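Local structure of conserved domain protein (Streptococcus pneumoniae, 2FI0) at residues N7-S12 and V50-G55; P23-I28 and N73-I78. The protein is of unknown function, a small, mostly helical single-chain protein that carries a conserved DUF1858 domain. One frame throughout, in Å; residues are numbered along the deposited sequence.

Contact 1 of 2, residues N7-S12 and V50-G55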
loop_
_atom_site.group_PDB
_atom_site.type_symbol
_atom_site.label_atom_id
_atom_site.label_comp_id
_atom_site.label_asym_id
_atom_site.label_seq_id
_atom_site.Cartn_x
_atom_site.Cartn_y
_atom_site.Cartn_z
ATOM N N ASN A 7 -0.457 -13.178 -0.012
ATOM C CA ASN A 7 -0.634 -11.950 0.762
ATOM C C ASN A 7 0.681 -11.222 1.094
ATOM O O ASN A 7 0.845 -10.672 2.163
ATOM C CB ASN A 7 -1.491 -12.229 2.017
ATOM C CG ASN A 7 -2.905 -12.718 1.666
ATOM O OD1 ASN A 7 -3.684 -12.006 1.028
ATOM N ND2 ASN A 7 -3.220 -13.957 2.053
ATOM N N ILE A 8 1.593 -11.196 0.127
ATOM C CA ILE A 8 2.865 -10.498 0.249
ATOM C C ILE A 8 2.697 -9.121 -0.398
ATOM O O ILE A 8 2.211 -9.022 -1.525
ATOM C CB ILE A 8 4.002 -11.299 -0.439
ATOM C CG1 ILE A 8 4.218 -12.635 0.280
ATOM C CG2 ILE A 8 5.295 -10.500 -0.496
ATOM C CD1 ILE A 8 4.956 -13.644 -0.566
ATOM N N ILE A 9 3.085 -8.076 0.327
ATOM C CA ILE A 9 2.990 -6.704 -0.147
ATOM C C ILE A 9 4.377 -6.082 -0.178
ATOM O O ILE A 9 5.090 -6.076 0.811
ATOM C CB ILE A 9 2.019 -5.867 0.712
ATOM C CG1 ILE A 9 0.597 -6.381 0.484
ATOM C CG2 ILE A 9 2.137 -4.359 0.359
ATOM C CD1 ILE A 9 -0.456 -5.771 1.384
ATOM N N ASP A 10 4.748 -5.585 -1.348
ATOM C CA ASP A 10 6.026 -4.938 -1.557
ATOM C C ASP A 10 5.781 -3.424 -1.473
ATOM O O ASP A 10 5.008 -2.867 -2.254
ATOM C CB ASP A 10 6.578 -5.355 -2.925
ATOM C CG ASP A 10 8.027 -4.953 -3.126
ATOM O OD1 ASP A 10 8.467 -3.959 -2.515
ATOM O OD2 ASP A 10 8.727 -5.633 -3.911
ATOM N N VAL A 11 6.423 -2.768 -0.509
ATOM C CA VAL A 11 6.206 -1.338 -0.300
ATOM C C VAL A 11 7.081 -0.508 -1.242
ATOM O O VAL A 11 7.022 0.714 -1.213
ATOM C CB VAL A 11 6.427 -0.909 1.194
ATOM C CG1 VAL A 11 5.411 -1.578 2.105
ATOM C CG2 VAL A 11 7.852 -1.204 1.675
ATOM N N SER A 12 7.889 -1.175 -2.067
ATOM C CA SER A 12 8.805 -0.490 -2.971
ATOM C C SER A 12 8.337 -0.409 -4.414
ATOM O O SER A 12 9.043 0.147 -5.231
ATOM C CB SER A 12 10.192 -1.135 -2.928
ATOM O OG SER A 12 10.224 -2.353 -3.649
ATOM N N VAL A 50 3.734 6.490 -7.471
ATOM C CA VAL A 50 4.140 6.492 -6.070
ATOM C C VAL A 50 4.030 5.086 -5.471
ATOM O O VAL A 50 3.051 4.383 -5.694
ATOM C CB VAL A 50 3.338 7.573 -5.257
ATOM C CG1 VAL A 50 1.951 7.093 -4.852
ATOM C CG2 VAL A 50 4.095 7.987 -4.039
ATOM N N SER A 51 5.058 4.672 -4.737
ATOM C CA SER A 51 5.004 3.435 -3.963
ATOM C C SER A 51 4.431 3.705 -2.580
ATOM O O SER A 51 4.186 4.862 -2.216
ATOM C CB SER A 51 6.402 2.826 -3.842
ATOM O OG SER A 51 7.263 3.664 -3.111
ATOM N N LEU A 52 4.213 2.649 -1.800
ATOM C CA LEU A 52 3.777 2.827 -0.404
ATOM C C LEU A 52 4.831 3.545 0.417
ATOM O O LEU A 52 4.514 4.337 1.301
ATOM C CB LEU A 52 3.437 1.490 0.262
ATOM C CG LEU A 52 2.149 0.834 -0.256
ATOM C CD1 LEU A 52 1.947 -0.501 0.415
ATOM C CD2 LEU A 52 0.953 1.725 -0.001
ATOM N N LYS A 53 6.088 3.259 0.123
ATOM C CA LYS A 53 7.190 3.906 0.816
ATOM C C LYS A 53 7.223 5.409 0.495
ATOM O O LYS A 53 7.299 6.225 1.397
ATOM C CB LYS A 53 8.493 3.235 0.419
ATOM C CG LYS A 53 9.648 3.580 1.291
ATOM C CD LYS A 53 10.943 2.952 0.773
ATOM C CE LYS A 53 10.893 1.448 0.776
ATOM N NZ LYS A 53 12.255 0.895 0.592
ATOM N N GLN A 54 7.148 5.756 -0.790
ATOM C CA GLN A 54 7.094 7.161 -1.231
ATOM C C GLN A 54 5.814 7.851 -0.743
ATOM O O GLN A 54 5.850 8.937 -0.163
ATOM C CB GLN A 54 7.186 7.242 -2.757
ATOM C CG GLN A 54 8.553 6.846 -3.329
ATOM C CD GLN A 54 8.507 6.417 -4.799
ATOM O OE1 GLN A 54 7.492 5.943 -5.303
ATOM N NE2 GLN A 54 9.631 6.564 -5.479
ATOM N N GLY A 55 4.688 7.195 -0.967
ATOM C CA GLY A 55 3.395 7.693 -0.544
ATOM C C GLY A 55 3.262 7.976 0.939
ATOM O O GLY A 55 2.621 8.955 1.320
HETATM O O HOH W 1 4.155 -0.226 -2.786
#

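Contact 2 of 2, residues P23-I28 and N73-I78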
loop_
_atom_site.group_PDB
_atom_site.type_symbol
_atom_site.label_atom_id
_atom_site.label_comp_id
_atom_site.label_asym_id
_atom_site.label_seq_id
_atom_site.Cartn_x
_atom_site.Cartn_y
_atom_site.Cartn_z
ATOM N N PRO A 23 -6.812 -6.602 -4.446
ATOM C CA PRO A 23 -7.936 -5.642 -4.399
ATOM C C PRO A 23 -8.462 -5.375 -2.981
ATOM O O PRO A 23 -8.831 -4.251 -2.661
ATOM C CB PRO A 23 -9.018 -6.290 -5.282
ATOM C CG PRO A 23 -8.310 -7.295 -6.136
ATOM C CD PRO A 23 -7.042 -7.696 -5.404
ATOM N N GLU A 24 -8.453 -6.402 -2.140
ATOM C CA GLU A 24 -8.895 -6.304 -0.733
ATOM C C GLU A 24 -8.053 -5.359 0.136
ATOM O O GLU A 24 -8.510 -4.919 1.196
ATOM C CB GLU A 24 -8.885 -7.678 -0.036
ATOM C CG GLU A 24 -8.717 -8.911 -0.946
ATOM C CD GLU A 24 -7.268 -9.111 -1.444
ATOM O OE1 GLU A 24 -7.126 -9.476 -2.647
ATOM O OE2 GLU A 24 -6.296 -8.915 -0.647
ATOM N N VAL A 25 -6.821 -5.073 -0.273
ATOM C CA VAL A 25 -5.960 -4.204 0.527
ATOM C C VAL A 25 -6.334 -2.722 0.390
ATOM O O VAL A 25 -5.941 -1.922 1.229
ATOM C CB VAL A 25 -4.457 -4.424 0.209
ATOM C CG1 VAL A 25 -4.021 -3.617 -1.000
ATOM C CG2 VAL A 25 -3.585 -4.082 1.435
ATOM N N LEU A 26 -7.108 -2.360 -0.641
ATOM C CA LEU A 26 -7.479 -0.953 -0.861
ATOM C C LEU A 26 -8.211 -0.346 0.347
ATOM O O LEU A 26 -7.907 0.768 0.765
ATOM C CB LEU A 26 -8.326 -0.799 -2.133
ATOM C CG LEU A 26 -8.731 0.626 -2.535
ATOM C CD1 LEU A 26 -7.501 1.516 -2.697
ATOM C CD2 LEU A 26 -9.562 0.612 -3.806
ATOM N N GLU A 27 -9.148 -1.097 0.915
ATOM C CA GLU A 27 -9.910 -0.675 2.097
ATOM C C GLU A 27 -9.000 -0.336 3.292
ATOM O O GLU A 27 -9.327 0.529 4.120
ATOM C CB GLU A 27 -10.876 -1.792 2.495
ATOM C CG GLU A 27 -11.728 -1.503 3.727
ATOM C CD GLU A 27 -12.615 -2.679 4.125
ATOM O OE1 GLU A 27 -12.141 -3.839 4.068
ATOM O OE2 GLU A 27 -13.783 -2.434 4.508
ATOM N N ILE A 28 -7.865 -1.026 3.375
ATOM C CA ILE A 28 -6.889 -0.763 4.414
ATOM C C ILE A 28 -6.101 0.498 4.094
ATOM O O ILE A 28 -5.948 1.359 4.949
ATOM C CB ILE A 28 -5.924 -1.954 4.595
ATOM C CG1 ILE A 28 -6.706 -3.189 5.063
ATOM C CG2 ILE A 28 -4.840 -1.588 5.596
ATOM C CD1 ILE A 28 -5.976 -4.493 4.874
ATOM N N ASN A 73 -3.644 -7.288 9.385
ATOM C CA ASN A 73 -4.707 -7.704 8.480
ATOM C C ASN A 73 -4.300 -8.889 7.584
ATOM O O ASN A 73 -4.970 -9.196 6.603
ATOM C CB ASN A 73 -5.168 -6.508 7.657
ATOM C CG ASN A 73 -5.978 -5.513 8.475
ATOM O OD1 ASN A 73 -7.178 -5.714 8.711
ATOM N ND2 ASN A 73 -5.326 -4.430 8.917
ATOM N N GLY A 74 -3.201 -9.549 7.921
ATOM C CA GLY A 74 -2.836 -10.817 7.285
ATOM C C GLY A 74 -1.713 -10.779 6.258
ATOM O O GLY A 74 -1.378 -11.811 5.663
ATOM N N TYR A 75 -1.106 -9.619 6.057
ATOM C CA TYR A 75 -0.100 -9.473 5.019
ATOM C C TYR A 75 1.314 -9.604 5.562
ATOM O O TYR A 75 1.582 -9.292 6.709
ATOM C CB TYR A 75 -0.279 -8.147 4.287
ATOM C CG TYR A 75 -1.616 -8.040 3.593
ATOM C CD1 TYR A 75 -1.788 -8.530 2.299
ATOM C CD2 TYR A 75 -2.706 -7.466 4.228
ATOM C CE1 TYR A 75 -3.011 -8.445 1.660
ATOM C CE2 TYR A 75 -3.935 -7.386 3.608
ATOM C CZ TYR A 75 -4.086 -7.877 2.322
ATOM O OH TYR A 75 -5.297 -7.780 1.687
ATOM N N GLU A 76 2.204 -10.076 4.701
ATOM C CA GLU A 76 3.626 -10.055 4.930
ATOM C C GLU A 76 4.241 -8.965 4.078
ATOM O O GLU A 76 4.011 -8.917 2.882
ATOM C CB GLU A 76 4.216 -11.411 4.543
ATOM C CG GLU A 76 5.422 -11.789 5.354
ATOM C CD GLU A 76 5.067 -12.055 6.819
ATOM O OE1 GLU A 76 4.200 -12.926 7.085
ATOM O OE2 GLU A 76 5.646 -11.371 7.683
ATOM N N VAL A 77 5.051 -8.103 4.695
ATOM C CA VAL A 77 5.565 -6.936 4.027
ATOM C C VAL A 77 7.014 -7.121 3.592
ATOM O O VAL A 77 7.828 -7.606 4.350
ATOM C CB VAL A 77 5.445 -5.725 4.941
ATOM C CG1 VAL A 77 6.006 -4.486 4.262
ATOM C CG2 VAL A 77 3.979 -5.518 5.335
ATOM N N ILE A 78 7.334 -6.718 2.366
ATOM C CA ILE A 78 8.709 -6.766 1.877
ATOM C C ILE A 78 9.063 -5.427 1.255
ATOM O O ILE A 78 8.206 -4.566 1.135
ATOM C CB ILE A 78 8.939 -7.937 0.870
ATOM C CG1 ILE A 78 8.126 -7.755 -0.418
ATOM C CG2 ILE A 78 8.584 -9.284 1.524
ATOM C CD1 ILE A 78 8.452 -8.796 -1.477
#

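Contact 1 of 2, residues N7-S12 and V50-G55
Val11 lies across the first turn of helix 52-59, its side chain at about a right angle to both Leu52 and Lys53. The beta carbons of Val11 and Leu52 meet at 3.9 Å, and Val11 CG1 leans on Leu52 CD1. The other branch, CG2, reaches the aliphatic part of Lys53 near CE, 4.1 Å away. Leu52 holds CG anti to its own carbonyl carbon (chi1 -71°), and from there CD1 runs back along the strand to touch Ile9 CG2 at 3.9 Å, again nearly perpendicular. Val15 and Phe34 also pack against Leu52. Lys53 extends as far as CG and CD, then bends at chi3; its NZ forms a salt bridge with Asp81 and a hydrogen bond to Gly79 O.

This is the N-terminal end of a helix closed by a capping box. Ser51 is the N-cap: its OG accepts from Gln54 N at 3.1 Å, nearly straight, while Gln54 OE1 takes Ser51 N on a lone pair. The chain leaving strand 8-10 adds to this cap, since Val11 O accepts from Lys53 N at 3.0 Å, in the carbonyl plane. Beside it, a water bridges Asp10 O to Leu52 N, so, with Gln54 N on Ser51 OG, three amides of the first turn find acceptors.

The chain at this bend forms an Asx turn, with Asp10 OD1 gripped by both Ser12 N and Ser12 OG, the hydroxyl at 2.6 Å. Both donors come from the same face of the carboxylate, each about 30° out of its plane.

Contact 2 of 2, residues P23-I28 and N73-I78
One hydrogen bond crosses this contact: Tyr75 OH donates to Glu24 OE2 at 2.8 Å. The oxygen sits at the edge of the ring, close to its plane, and receives the proton on its anti lone pair. Carboxylate and ring lie only 14° apart, almost coplanar. Glu24 reaches the hydroxyl by bending its chain about CB-CG (chi2 76°), which turns the carboxylate back toward the phenol.

The apolar contacts gather on the same ring. Val25 puts CG2 over one face, 4.2 Å from the Tyr75 centroid and 24° off the ring normal, a CH-pi contact displaced toward the rim near CZ and CE2. Standing anti to the backbone N of Val25, this branch is the one turned onto the ring. Ile28 CD1 comes in obliquely, 3.8 Å from Tyr75 CE2. The same methyl meets Asn73 CB at 3.5 Å, the two side chains approaching from opposite directions, while Asn73 ND2 is bonded to Thr69 O in helix 63-72.

Gly74, with positive phi, is the C-prime residue of a Schellman motif that ends helix 63-72, and Tyr75 follows it directly, before strand 76-78. The ring also packs against Ile9 of the neighbouring strand.

With Val25 over one face, Ile28 CD1 beside CE2 and its hydroxyl tied to a carboxylate, the phenol is probably restrained in position, and the negative charge of Glu24 would be expected to polarise its O-H.

How the contacts relate
Strands 8-10 and 76-78 are neighbours in a two-stranded parallel sheet; contact 1 sets a helix start against the end of strand 8-10, contact 2 a helical turn against the residues leading into strand 76-78. Contact 1 is the more buried, about 5 Å from the centre of the chain against 7 Å for contact 2, which is partly buried, with Glu24 and Asn73 exposed. Their centres lie 10 Å apart, joined by probable backbone bonds from Ile9 N to Glu76 O and from Ile78 N to Ile9 O. Ile9 lies between them, in contact 1's strand and touching the ring of contact 2. Contact 1 joins apolar packing to one backbone bond; contact 2 is ring packing with a side-chain hydrogen bond.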